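Local coordinates for protein N5-carboxyaminoimidazole ribonucleotide synthetase (Bacillus anthracis, PDB 3QFF) that probably catalyses the ATP-dependent carboxylation of aminoimidazole ribonucleotide with bicarbonate to give N5-carboxyaminoimidazole ribonucleotide, a step of purine biosynthesis, at residues Q70-A73 / E74-V78; Q105-S108 / K109-N112; N135-Q138 / L139-I143; L330-V333 / N334-T337; S374-I377 / W378-Q381. All blocks are in the same frame, centred on the assembly; numbering follows the deposited sequence.

Contact 1: residues Q70-A73 / E74-V78; sequences QHLA and EISDV
His71 and Glu74, one helical turn apart, meet at about a right angle. The carboxylate oxygen OE2 of Glu74 lies in the plane of the imidazole at its edge, 3.6 Å from CD2 of His71, while the planes of ring and carboxylate stand 85° apart. With CG of His71 anti to the backbone N (chi1 -177°), the ring leans toward the C-terminal end of the helix. NE2 of His71 stays 4.8 Å from OE2 of Glu74, too far for a direct salt bridge.

Ser76 turns back on the last turn of helix 66-74, and its OG donates to Leu72 O at 2.7 Å. Ile75 N reaches the same oxygen from the opposite face of the carbonyl plane, at 3.3 Å, keeping only a weak i to i+4 bond to His71 O. Ser76 N bonds to Ala73 O at 3.1 Å, whereas Glu74 N still makes the regular i to i+4 bond to Gln70 O. Behind this turn, Leu72 packs on Ile59 and Ile20 of the parallel sheet, and Ala73 on Trp93. The serine hydroxyl thus adds a second donor to a carbonyl of the last turn, where i to i+4 bonding gives way to i to i+3.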
loop_
_atom_site.group_PDB
_atom_site.type_symbol
_atom_site.label_atom_id
_atom_site.label_comp_id
_atom_site.label_asym_id
_atom_site.label_seq_id
_atom_site.Cartn_x
_atom_site.Cartn_y
_atom_site.Cartn_z
ATOM N N GLN A 70 -14.785 -25.349 6.440
ATOM C CA GLN A 70 -14.639 -26.224 5.286
ATOM C C GLN A 70 -15.009 -25.512 3.996
ATOM O O GLN A 70 -14.327 -25.675 2.992
ATOM C CB GLN A 70 -15.463 -27.508 5.459
ATOM C CG GLN A 70 -14.768 -28.532 6.357
ATOM C CD GLN A 70 -15.658 -29.691 6.771
ATOM O OE1 GLN A 70 -16.868 -29.676 6.559
ATOM N NE2 GLN A 70 -15.052 -30.703 7.377
ATOM N N HIS A 71 -16.089 -24.734 4.026
ATOM C CA HIS A 71 -16.507 -23.980 2.852
ATOM C C HIS A 71 -15.439 -22.952 2.433
ATOM O O HIS A 71 -15.147 -22.817 1.259
ATOM C CB HIS A 71 -17.876 -23.322 3.058
ATOM C CG HIS A 71 -18.374 -22.601 1.846
ATOM N ND1 HIS A 71 -19.000 -21.373 1.911
ATOM C CD2 HIS A 71 -18.304 -22.919 0.531
ATOM C CE1 HIS A 71 -19.301 -20.970 0.688
ATOM N NE2 HIS A 71 -18.890 -21.890 -0.166
ATOM N N LEU A 72 -14.851 -22.252 3.403
ATOM C CA LEU A 72 -13.737 -21.331 3.131
ATOM C C LEU A 72 -12.560 -22.059 2.502
ATOM O O LEU A 72 -11.999 -21.602 1.502
ATOM C CB LEU A 72 -13.273 -20.624 4.418
ATOM C CG LEU A 72 -12.107 -19.633 4.290
ATOM C CD1 LEU A 72 -12.543 -18.375 3.517
ATOM C CD2 LEU A 72 -11.633 -19.245 5.675
ATOM N N ALA A 73 -12.194 -23.195 3.082
ATOM C CA ALA A 73 -11.057 -23.957 2.585
ATOM C C ALA A 73 -11.290 -24.418 1.154
ATOM O O ALA A 73 -10.381 -24.334 0.322
ATOM C CB ALA A 73 -10.764 -25.143 3.503
ATOM N N GLU A 74 -12.518 -24.873 0.884
ATOM C CA GLU A 74 -12.945 -25.407 -0.423
ATOM C C GLU A 74 -12.783 -24.445 -1.582
ATOM O O GLU A 74 -12.696 -24.873 -2.737
ATOM C CB GLU A 74 -14.441 -25.728 -0.393
ATOM C CG GLU A 74 -14.819 -27.022 0.232
ATOM C CD GLU A 74 -16.316 -27.262 0.143
ATOM O OE1 GLU A 74 -16.704 -28.434 0.219
ATOM O OE2 GLU A 74 -17.096 -26.286 -0.019
ATOM N N ILE A 75 -12.817 -23.154 -1.284
ATOM C CA ILE A 75 -12.742 -22.136 -2.325
ATOM C C ILE A 75 -11.448 -21.325 -2.264
ATOM O O ILE A 75 -11.279 -20.354 -3.010
ATOM C CB ILE A 75 -13.957 -21.216 -2.270
ATOM C CG1 ILE A 75 -13.901 -20.363 -0.988
ATOM C CG2 ILE A 75 -15.242 -22.059 -2.399
ATOM C CD1 ILE A 75 -15.034 -19.411 -0.803
ATOM N N SER A 76 -10.535 -21.744 -1.393
ATOM C CA SER A 76 -9.257 -21.052 -1.188
ATOM C C SER A 76 -8.078 -21.904 -1.655
ATOM O O SER A 76 -8.018 -23.093 -1.370
ATOM C CB SER A 76 -9.069 -20.745 0.304
ATOM O OG SER A 76 -10.070 -19.860 0.762
ATOM N N ASP A 77 -7.132 -21.281 -2.354
ATOM C CA ASP A 77 -5.882 -21.934 -2.742
ATOM C C ASP A 77 -4.848 -21.966 -1.619
ATOM O O ASP A 77 -3.968 -22.838 -1.594
ATOM C CB ASP A 77 -5.340 -21.260 -3.994
ATOM C CG ASP A 77 -6.338 -21.347 -5.147
ATOM O OD1 ASP A 77 -6.341 -22.394 -5.845
ATOM O OD2 ASP A 77 -7.141 -20.401 -5.319
ATOM N N VAL A 78 -4.964 -21.017 -0.693
ATOM C CA VAL A 78 -4.146 -20.998 0.525
ATOM C C VAL A 78 -4.996 -20.376 1.621
ATOM O O VAL A 78 -5.780 -19.449 1.363
ATOM C CB VAL A 78 -2.769 -20.255 0.332
ATOM C CG1 VAL A 78 -2.954 -18.798 -0.093
ATOM C CG2 VAL A 78 -1.885 -20.352 1.608
#

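Contact 2: residues Q105-S108 / K109-N112; sequences QLLS and KTQN
Gln105 crosses Lys109 at a slant, its amide NE2 3.4 Å from CE of the lysine. The lysine chain is extended beyond CG, which carries NZ out to the end of the glutamine. No direct bond joins the two polar ends; a water links them weakly, donating to Gln105 OE1 and accepting from Lys109 NZ. The carbonyl oxygen of Gln105 takes two donors on the same face of its plane: Lys109 N at 3.2 Å and Ser108 OG at 3.0 Å. Chi1 of 85° places that hydroxyl between the backbone N and the carbonyl carbon of Ser108, from where it can fold back on the preceding turn.

Leu106 accepts Thr110 N through its carbonyl oxygen at 3.1 Å, and its CD1 meets the methyl CG2 of Thr110 at 3.9 Å. Leu107 O receives Thr110 OG1 at 3.0 Å, together with a weak bond from Thr110 N, while the leucine side chain packs on Leu91 of helix 88-97. Ser108 O accepts a weak bond from Gln111 N. Asn112 then caps the next helix, its OD1 accepting from Thr115 N: a short helix with hydroxyls bonded back to its carbonyls, followed directly by an asparagine N-cap.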
loop_
_atom_site.group_PDB
_atom_site.type_symbol
_atom_site.label_atom_id
_atom_site.label_comp_id
_atom_site.label_asym_id
_atom_site.label_seq_id
_atom_site.Cartn_x
_atom_site.Cartn_y
_atom_site.Cartn_z
ATOM N N GLN A 105 1.142 -26.253 14.800
ATOM C CA GLN A 105 2.041 -26.492 15.934
ATOM C C GLN A 105 2.439 -25.186 16.623
ATOM O O GLN A 105 2.364 -25.073 17.851
ATOM C CB GLN A 105 3.295 -27.259 15.502
ATOM C CG GLN A 105 3.700 -28.352 16.491
ATOM C CD GLN A 105 5.209 -28.621 16.545
ATOM O OE1 GLN A 105 5.936 -28.429 15.564
ATOM N NE2 GLN A 105 5.680 -29.071 17.706
ATOM N N LEU A 106 2.853 -24.203 15.829
ATOM C CA LEU A 106 3.265 -22.922 16.377
ATOM C C LEU A 106 2.098 -22.202 17.040
ATOM O O LEU A 106 2.223 -21.715 18.165
ATOM C CB LEU A 106 3.916 -22.048 15.302
ATOM C CG LEU A 106 4.490 -20.695 15.735
ATOM C CD1 LEU A 106 5.186 -20.764 17.095
ATOM C CD2 LEU A 106 5.454 -20.213 14.676
ATOM N N LEU A 107 0.963 -22.154 16.354
ATOM C CA LEU A 107 -0.232 -21.537 16.918
ATOM C C LEU A 107 -0.593 -22.158 18.277
ATOM O O LEU A 107 -0.828 -21.428 19.246
ATOM C CB LEU A 107 -1.400 -21.595 15.919
ATOM C CG LEU A 107 -2.709 -20.858 16.247
ATOM C CD1 LEU A 107 -2.493 -19.375 16.523
ATOM C CD2 LEU A 107 -3.700 -21.038 15.098
ATOM N N SER A 108 -0.589 -23.489 18.368
ATOM C CA SER A 108 -0.918 -24.167 19.632
ATOM C C SER A 108 0.027 -23.803 20.791
ATOM O O SER A 108 -0.417 -23.598 21.926
ATOM C CB SER A 108 -1.004 -25.687 19.450
ATOM O OG SER A 108 0.271 -26.288 19.558
ATOM N N LYS A 109 1.318 -23.697 20.495
ATOM C CA LYS A 109 2.307 -23.289 21.497
ATOM C C LYS A 109 2.078 -21.863 22.037
ATOM O O LYS A 109 2.227 -21.617 23.242
ATOM C CB LYS A 109 3.721 -23.414 20.927
ATOM C CG LYS A 109 4.153 -24.844 20.583
ATOM C CD LYS A 109 5.462 -24.812 19.791
ATOM C CE LYS A 109 5.960 -26.216 19.442
ATOM N NZ LYS A 109 7.265 -26.139 18.687
ATOM N N THR A 110 1.720 -20.929 21.153
ATOM C CA THR A 110 1.583 -19.510 21.535
ATOM C C THR A 110 0.248 -19.220 22.230
ATOM O O THR A 110 0.025 -18.118 22.720
ATOM C CB THR A 110 1.708 -18.559 20.320
ATOM O OG1 THR A 110 0.648 -18.831 19.388
ATOM C CG2 THR A 110 3.046 -18.735 19.634
ATOM N N GLN A 111 -0.638 -20.204 22.265
ATOM C CA GLN A 111 -1.973 -19.999 22.830
ATOM C C GLN A 111 -2.047 -20.175 24.346
ATOM O O GLN A 111 -3.047 -19.824 24.975
ATOM C CB GLN A 111 -2.985 -20.893 22.104
ATOM C CG GLN A 111 -3.457 -20.265 20.808
ATOM C CD GLN A 111 -4.377 -19.088 21.061
ATOM O OE1 GLN A 111 -5.564 -19.267 21.364
ATOM N NE2 GLN A 111 -3.839 -17.875 20.951
ATOM N N ASN A 112 -0.980 -20.699 24.929
ATOM C CA ASN A 112 -0.916 -20.954 26.359
ATOM C C ASN A 112 0.400 -20.390 26.886
ATOM O O ASN A 112 1.466 -20.803 26.422
ATOM C CB ASN A 112 -1.008 -22.474 26.620
ATOM C CG ASN A 112 -0.967 -22.830 28.107
ATOM O OD1 ASN A 112 -0.006 -22.521 28.805
ATOM N ND2 ASN A 112 -2.018 -23.512 28.589
HETATM O O HOH W 1 8.899 -26.830 16.206
#

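Contact 3: residues N135-Q138 / L139-I143; sequences NQEQ and LTEAI
Leu139 N donates to Asn135 O at 3.1 Å, the first of four i to i+4 bonds that tie the first turn of helix 136-146 to the second. The series continues with Thr140 N to Gln136 O, Glu141 N to Glu137 O and Ala142 N to Gln138 O. Asn135 is the N-cap: its OD1 accepts from Gln138 N at 2.9 Å, with an N-H...O angle of 160°, occupying one of the amide hydrogens that a first turn leaves without a backbone acceptor.

Among the polar side chains, Thr140 brings OG1 to 3.0 Å from Gln136 O. Arg177 also lies on this side, bonding Thr140 OG1 through NH1 and Gln136 OE1 through NH2, while Gln138 OE1 accepts from Gln134 N.

Leu139 lies alongside Gln136, pointing the same way, its methyl CD2 4.1 Å from the amide oxygen OE1 of Gln136. Its apolar packing is on Ala176 and Ala180 of helix 173-182.

Like charges also meet. OE2 of Glu137 comes within 2.9 Å of OE1 of Glu141, the side chains crossing at a slant and their carboxylate planes 67° apart; the bend of Glu137 at chi2 (52°) turns its carboxylate along the helix toward its neighbour. Two acceptors so close would repel if both were ionised, so a proton shared between them, with a raised pKa on one, is a plausible reading.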
loop_
_atom_site.group_PDB
_atom_site.type_symbol
_atom_site.label_atom_id
_atom_site.label_comp_id
_atom_site.label_asym_id
_atom_site.label_seq_id
_atom_site.Cartn_x
_atom_site.Cartn_y
_atom_site.Cartn_z
ATOM N N ASN A 135 -3.417 -24.352 41.372
ATOM C CA ASN A 135 -4.219 -24.249 42.596
ATOM C C ASN A 135 -3.599 -23.306 43.612
ATOM O O ASN A 135 -2.525 -22.741 43.369
ATOM C CB ASN A 135 -4.481 -25.627 43.220
ATOM C CG ASN A 135 -3.215 -26.384 43.541
ATOM O OD1 ASN A 135 -2.169 -25.801 43.841
ATOM N ND2 ASN A 135 -3.312 -27.711 43.516
ATOM N N GLN A 136 -4.279 -23.151 44.748
ATOM C CA GLN A 136 -3.832 -22.255 45.814
ATOM C C GLN A 136 -2.499 -22.665 46.413
ATOM O O GLN A 136 -1.663 -21.810 46.714
ATOM C CB GLN A 136 -4.903 -22.143 46.910
ATOM C CG GLN A 136 -6.230 -21.585 46.393
ATOM C CD GLN A 136 -6.111 -20.151 45.898
ATOM O OE1 GLN A 136 -5.204 -19.419 46.296
ATOM N NE2 GLN A 136 -7.042 -19.739 45.043
ATOM N N GLU A 137 -2.299 -23.965 46.590
ATOM C CA GLU A 137 -1.032 -24.468 47.121
ATOM C C GLU A 137 0.145 -24.076 46.229
ATOM O O GLU A 137 1.187 -23.644 46.727
ATOM C CB GLU A 137 -1.086 -25.982 47.331
ATOM C CG GLU A 137 0.225 -26.613 47.841
ATOM C CD GLU A 137 0.801 -25.944 49.095
ATOM O OE1 GLU A 137 0.019 -25.560 49.999
ATOM O OE2 GLU A 137 2.052 -25.811 49.182
ATOM N N GLN A 138 -0.037 -24.216 44.915
ATOM C CA GLN A 138 0.993 -23.854 43.949
ATOM C C GLN A 138 1.254 -22.350 43.920
ATOM O O GLN A 138 2.392 -21.934 43.742
ATOM C CB GLN A 138 0.654 -24.385 42.550
ATOM C CG GLN A 138 0.872 -25.891 42.423
ATOM C CD GLN A 138 0.683 -26.428 41.011
ATOM O OE1 GLN A 138 0.144 -25.750 40.125
ATOM N NE2 GLN A 138 1.127 -27.666 40.798
ATOM N N LEU A 139 0.201 -21.551 44.099
ATOM C CA LEU A 139 0.354 -20.100 44.190
ATOM C C LEU A 139 1.178 -19.737 45.421
ATOM O O LEU A 139 2.114 -18.938 45.326
ATOM C CB LEU A 139 -0.994 -19.375 44.207
ATOM C CG LEU A 139 -0.950 -17.842 44.329
ATOM C CD1 LEU A 139 -0.033 -17.177 43.275
ATOM C CD2 LEU A 139 -2.358 -17.254 44.260
ATOM N N THR A 140 0.849 -20.351 46.560
ATOM C CA THR A 140 1.588 -20.117 47.800
ATOM C C THR A 140 3.070 -20.436 47.632
ATOM O O THR A 140 3.928 -19.610 47.980
ATOM C CB THR A 140 0.983 -20.895 48.992
ATOM O OG1 THR A 140 -0.386 -20.517 49.152
ATOM C CG2 THR A 140 1.727 -20.575 50.280
ATOM N N GLU A 141 3.363 -21.619 47.086
ATOM C CA GLU A 141 4.743 -22.039 46.830
ATOM C C GLU A 141 5.466 -21.102 45.844
ATOM O O GLU A 141 6.652 -20.789 46.038
ATOM C CB GLU A 141 4.806 -23.496 46.338
ATOM C CG GLU A 141 4.656 -24.548 47.448
ATOM C CD GLU A 141 4.761 -26.004 46.956
ATOM O OE1 GLU A 141 4.227 -26.912 47.640
ATOM O OE2 GLU A 141 5.377 -26.249 45.893
ATOM N N ALA A 142 4.750 -20.661 44.804
ATOM C CA ALA A 142 5.319 -19.769 43.788
ATOM C C ALA A 142 5.724 -18.423 44.385
ATOM O O ALA A 142 6.847 -17.969 44.178
ATOM C CB ALA A 142 4.355 -19.580 42.614
ATOM N N ILE A 143 4.812 -17.795 45.127
ATOM C CA ILE A 143 5.131 -16.573 45.890
ATOM C C ILE A 143 6.394 -16.759 46.744
ATOM O O ILE A 143 7.270 -15.890 46.768
ATOM C CB ILE A 143 3.957 -16.131 46.789
ATOM C CG1 ILE A 143 2.740 -15.752 45.938
ATOM C CG2 ILE A 143 4.374 -14.953 47.676
ATOM C CD1 ILE A 143 1.422 -15.795 46.687
#

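Contact 4: residues L330-V333 / N334-T337; sequences LRQV and NRLT
The amide of Gln332 and the guanidinium of Arg335 lie side by side where helix 323-331 gives way to a short 3-10 turn, in the C-terminal domain. Their planes are 36° apart, and the amide nitrogen NE2 of Gln332 sits obliquely to the guanidinium, 3.2 Å from NH2 of Arg335. Both atoms are donors, so this is packing of two flat groups without a hydrogen bond. Gln332 OE1 is 3.5 Å from NE of Arg335. The glutamine chain bends at chi2 (-80°), which brings its amide round beside the arginine, and NE2 finds its acceptor in Leu375 O, on the chain that follows helix 365-374.

The backbone makes the turn. Arg335 N donates to Gln332 O at 2.7 Å and Leu336 N to Val333 O at 3.2 Å, two successive i to i+3 bonds. Arg335 O in turn accepts from the amine of Lys371, a second tie to the region of helix 365-374.

The apolar side chains follow the same three-residue spacing. Val333 and Leu336 cross at about a right angle, both buried; Leu336 also packs on Leu375, and Val333 on Leu305 of the second subunit. The turn therefore joins the C-terminal domain of one chain to the other subunit as well as to the C-terminal end of helix 365-374. Its apolar contact is made between CG2 of Val333 and CD1 of Leu336, 3.8 Å apart.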
loop_
_atom_site.group_PDB
_atom_site.type_symbol
_atom_site.label_atom_id
_atom_site.label_comp_id
_atom_site.label_asym_id
_atom_site.label_seq_id
_atom_site.Cartn_x
_atom_site.Cartn_y
_atom_site.Cartn_z
ATOM N N LEU A 330 -10.524 12.979 13.298
ATOM C CA LEU A 330 -11.319 13.553 12.193
ATOM C C LEU A 330 -11.396 15.067 12.263
ATOM O O LEU A 330 -11.386 15.734 11.229
ATOM C CB LEU A 330 -12.723 12.947 12.130
ATOM C CG LEU A 330 -12.850 11.445 11.830
ATOM C CD1 LEU A 330 -14.285 11.021 12.042
ATOM C CD2 LEU A 330 -12.392 11.078 10.420
ATOM N N ARG A 331 -11.450 15.610 13.474
ATOM C CA ARG A 331 -11.540 17.056 13.645
ATOM C C ARG A 331 -10.206 17.757 13.375
ATOM O O ARG A 331 -10.178 18.930 12.980
ATOM C CB ARG A 331 -12.115 17.416 15.026
ATOM C CG ARG A 331 -13.617 17.105 15.124
ATOM C CD ARG A 331 -14.270 17.557 16.434
ATOM N NE ARG A 331 -13.879 16.715 17.565
ATOM C CZ ARG A 331 -12.964 17.056 18.469
ATOM N NH1 ARG A 331 -12.347 18.231 18.385
ATOM N NH2 ARG A 331 -12.665 16.227 19.461
ATOM N N GLN A 332 -9.113 17.024 13.574
ATOM C CA GLN A 332 -7.759 17.551 13.419
ATOM C C GLN A 332 -7.142 17.154 12.078
ATOM O O GLN A 332 -5.942 17.313 11.879
ATOM C CB GLN A 332 -6.858 17.029 14.549
ATOM C CG GLN A 332 -7.142 17.600 15.945
ATOM C CD GLN A 332 -6.542 18.960 16.134
ATOM O OE1 GLN A 332 -6.888 19.903 15.432
ATOM N NE2 GLN A 332 -5.624 19.076 17.082
ATOM N N VAL A 333 -7.964 16.640 11.166
ATOM C CA VAL A 333 -7.480 16.084 9.895
ATOM C C VAL A 333 -6.601 17.061 9.098
ATOM O O VAL A 333 -5.619 16.656 8.478
ATOM C CB VAL A 333 -8.638 15.467 9.051
ATOM C CG1 VAL A 333 -9.349 16.516 8.213
ATOM C CG2 VAL A 333 -8.122 14.327 8.176
ATOM N N ASN A 334 -6.932 18.351 9.171
ATOM C CA ASN A 334 -6.137 19.406 8.538
ATOM C C ASN A 334 -4.735 19.585 9.130
ATOM O O ASN A 334 -3.898 20.271 8.554
ATOM C CB ASN A 334 -6.906 20.739 8.566
ATOM C CG ASN A 334 -7.191 21.232 9.986
ATOM O OD1 ASN A 334 -7.538 20.449 10.883
ATOM N ND2 ASN A 334 -7.049 22.541 10.193
ATOM N N ARG A 335 -4.471 18.966 10.276
ATOM C CA ARG A 335 -3.175 19.125 10.924
ATOM C C ARG A 335 -2.290 17.898 10.733
ATOM O O ARG A 335 -1.225 17.790 11.353
ATOM C CB ARG A 335 -3.339 19.438 12.415
ATOM C CG ARG A 335 -4.194 20.661 12.704
ATOM C CD ARG A 335 -3.528 21.570 13.713
ATOM N NE ARG A 335 -3.574 21.046 15.079
ATOM C CZ ARG A 335 -3.207 21.730 16.163
ATOM N NH1 ARG A 335 -2.762 22.980 16.054
ATOM N NH2 ARG A 335 -3.287 21.170 17.364
ATOM N N LEU A 336 -2.703 17.001 9.837
ATOM C CA LEU A 336 -2.055 15.698 9.711
ATOM C C LEU A 336 -0.927 15.632 8.682
ATOM O O LEU A 336 -0.670 14.569 8.102
ATOM C CB LEU A 336 -3.089 14.593 9.469
ATOM C CG LEU A 336 -4.065 14.322 10.620
ATOM C CD1 LEU A 336 -5.088 13.286 10.194
ATOM C CD2 LEU A 336 -3.322 13.855 11.873
ATOM N N THR A 337 -0.237 16.757 8.493
ATOM C CA THR A 337 0.971 16.820 7.660
ATOM C C THR A 337 2.069 15.867 8.171
ATOM O O THR A 337 2.322 15.786 9.381
ATOM C CB THR A 337 1.514 18.275 7.548
ATOM O OG1 THR A 337 2.662 18.310 6.681
ATOM C CG2 THR A 337 1.916 18.807 8.898
#

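Contact 5: residues S374-I377 / W378-Q381; sequences SLHI and WDHQ
A tight helix-to-helix link, joining helix 365-374 to the short helix 379-382, is closed by a histidine-carboxylate hydrogen bond on its outer side and by an indole packed on its inner side. His376 leaves helical geometry with a positive phi of 53°, bending the chain away from the helix. Its ND1 then donates to both oxygens of Asp379, OD1 at 3.1 Å and OD2 at 3.2 Å. Each oxygen offers its syn lone pair, so one N-H is shared across the mouth of the carboxylate, which is turned 55° from the imidazole. The bond to OD2 is the straighter of the two.

On the inner side, Ile377 lies over one face of Trp378. Its CB makes a CH-pi contact, 3.8 Å from the centroid of the six-membered ring, and CG2 stands above the same face, 3.7 Å from CE2 of the indole. Because CG2 of Ile377 is anti to its backbone N, the branch spreads over the ring. Leu375 approaches the indole at its edge instead. Around the buried ring, His325 and His225 add further aromatic contacts, and Val319 of strand 316-322 packs on it, which seats the link against the C-terminal part of the eight-stranded sheet.

Trp378 holds the N-cap position of helix 379-382, and a water bridges the start of that helix to the preceding link. The water donates to Ile377 O at 3.0 Å and accepts from His380 N at 2.9 Å.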
loop_
_atom_site.group_PDB
_atom_site.type_symbol
_atom_site.label_atom_id
_atom_site.label_comp_id
_atom_site.label_asym_id
_atom_site.label_seq_id
_atom_site.Cartn_x
_atom_site.Cartn_y
_atom_site.Cartn_z
ATOM N N SER A 374 1.444 17.374 20.155
ATOM C CA SER A 374 0.927 18.691 19.773
ATOM C C SER A 374 -0.474 18.620 19.182
ATOM O O SER A 374 -1.215 19.602 19.208
ATOM C CB SER A 374 1.898 19.435 18.833
ATOM O OG SER A 374 1.847 18.941 17.504
ATOM N N LEU A 375 -0.842 17.449 18.672
ATOM C CA LEU A 375 -2.166 17.238 18.104
ATOM C C LEU A 375 -3.262 17.203 19.164
ATOM O O LEU A 375 -4.437 17.397 18.850
ATOM C CB LEU A 375 -2.194 15.952 17.267
ATOM C CG LEU A 375 -1.386 15.955 15.956
ATOM C CD1 LEU A 375 -1.337 14.567 15.338
ATOM C CD2 LEU A 375 -1.980 16.944 14.962
ATOM N N HIS A 376 -2.864 16.936 20.410
ATOM C CA HIS A 376 -3.776 16.830 21.557
ATOM C C HIS A 376 -4.926 15.849 21.347
ATOM O O HIS A 376 -6.063 16.101 21.751
ATOM C CB HIS A 376 -4.254 18.229 22.008
ATOM C CG HIS A 376 -3.149 19.073 22.562
ATOM N ND1 HIS A 376 -2.533 18.788 23.763
ATOM C CD2 HIS A 376 -2.519 20.162 22.064
ATOM C CE1 HIS A 376 -1.572 19.669 23.981
ATOM N NE2 HIS A 376 -1.544 20.514 22.965
ATOM N N ILE A 377 -4.628 14.737 20.685
ATOM C CA ILE A 377 -5.603 13.670 20.501
ATOM C C ILE A 377 -5.425 12.608 21.587
ATOM O O ILE A 377 -6.396 12.004 22.045
ATOM C CB ILE A 377 -5.456 13.029 19.101
ATOM C CG1 ILE A 377 -5.826 14.043 18.003
ATOM C CG2 ILE A 377 -6.304 11.770 18.984
ATOM C CD1 ILE A 377 -5.338 13.651 16.603
ATOM N N TRP A 378 -4.177 12.386 21.996
ATOM C CA TRP A 378 -3.860 11.286 22.911
ATOM C C TRP A 378 -3.499 11.755 24.326
ATOM O O TRP A 378 -2.777 11.060 25.033
ATOM C CB TRP A 378 -2.762 10.381 22.321
ATOM C CG TRP A 378 -3.137 9.803 20.966
ATOM C CD1 TRP A 378 -3.875 8.678 20.730
ATOM C CD2 TRP A 378 -2.817 10.349 19.678
ATOM N NE1 TRP A 378 -4.032 8.484 19.372
ATOM C CE2 TRP A 378 -3.383 9.488 18.705
ATOM C CE3 TRP A 378 -2.094 11.469 19.248
ATOM C CZ2 TRP A 378 -3.254 9.720 17.327
ATOM C CZ3 TRP A 378 -1.964 11.696 17.880
ATOM C CH2 TRP A 378 -2.543 10.820 16.937
ATOM N N ASP A 379 -4.031 12.911 24.738
ATOM C CA ASP A 379 -3.739 13.500 26.058
ATOM C C ASP A 379 -3.994 12.533 27.228
ATOM O O ASP A 379 -3.260 12.543 28.221
ATOM C CB ASP A 379 -4.520 14.814 26.259
ATOM C CG ASP A 379 -3.869 16.014 25.557
ATOM O OD1 ASP A 379 -4.588 16.981 25.220
ATOM O OD2 ASP A 379 -2.641 16.018 25.348
ATOM N N HIS A 380 -5.034 11.714 27.101
ATOM C CA HIS A 380 -5.333 10.637 28.052
ATOM C C HIS A 380 -4.120 9.709 28.239
ATOM O O HIS A 380 -3.631 9.520 29.366
ATOM C CB HIS A 380 -6.564 9.856 27.564
ATOM C CG HIS A 380 -7.001 8.744 28.471
ATOM N ND1 HIS A 380 -7.869 7.760 28.059
ATOM C CD2 HIS A 380 -6.696 8.457 29.760
ATOM C CE1 HIS A 380 -8.081 6.913 29.051
ATOM N NE2 HIS A 380 -7.381 7.316 30.097
ATOM N N GLN A 381 -3.623 9.167 27.128
ATOM C CA GLN A 381 -2.478 8.255 27.149
ATOM C C GLN A 381 -1.232 8.939 27.684
ATOM O O GLN A 381 -0.527 8.373 28.520
ATOM C CB GLN A 381 -2.221 7.650 25.758
ATOM C CG GLN A 381 -3.180 6.501 25.383
ATOM C CD GLN A 381 -4.631 6.944 25.211
ATOM O OE1 GLN A 381 -4.909 8.089 24.827
ATOM N NE2 GLN A 381 -5.557 6.038 25.481
HETATM O O HOH W 2 -7.073 11.840 24.999
#

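All five are local contacts at helix beginnings or ends and are partly buried: Leu72, Leu106, Leu139, Val333 and Trp378 are buried, whereas His71, Glu137, Arg335 and Asp379 are exposed. Contacts 1 and 2 share the preATP-grasp domain, their centres about 23 Å apart, and both use hydroxyls bonded back to carbonyls. Contacts 2 and 3 each contain an asparagine N-cap, but contact 3, in the ATP-grasp domain, differs by its close carboxylate pair. Contacts 4 and 5 alone touch, Gln332 NE2 meeting Leu375 O at 2.7 Å, and together join the ends of helices 323-331 and 365-374. Contact 5 has the aromatic core, whereas contact 4 reaches the second subunit.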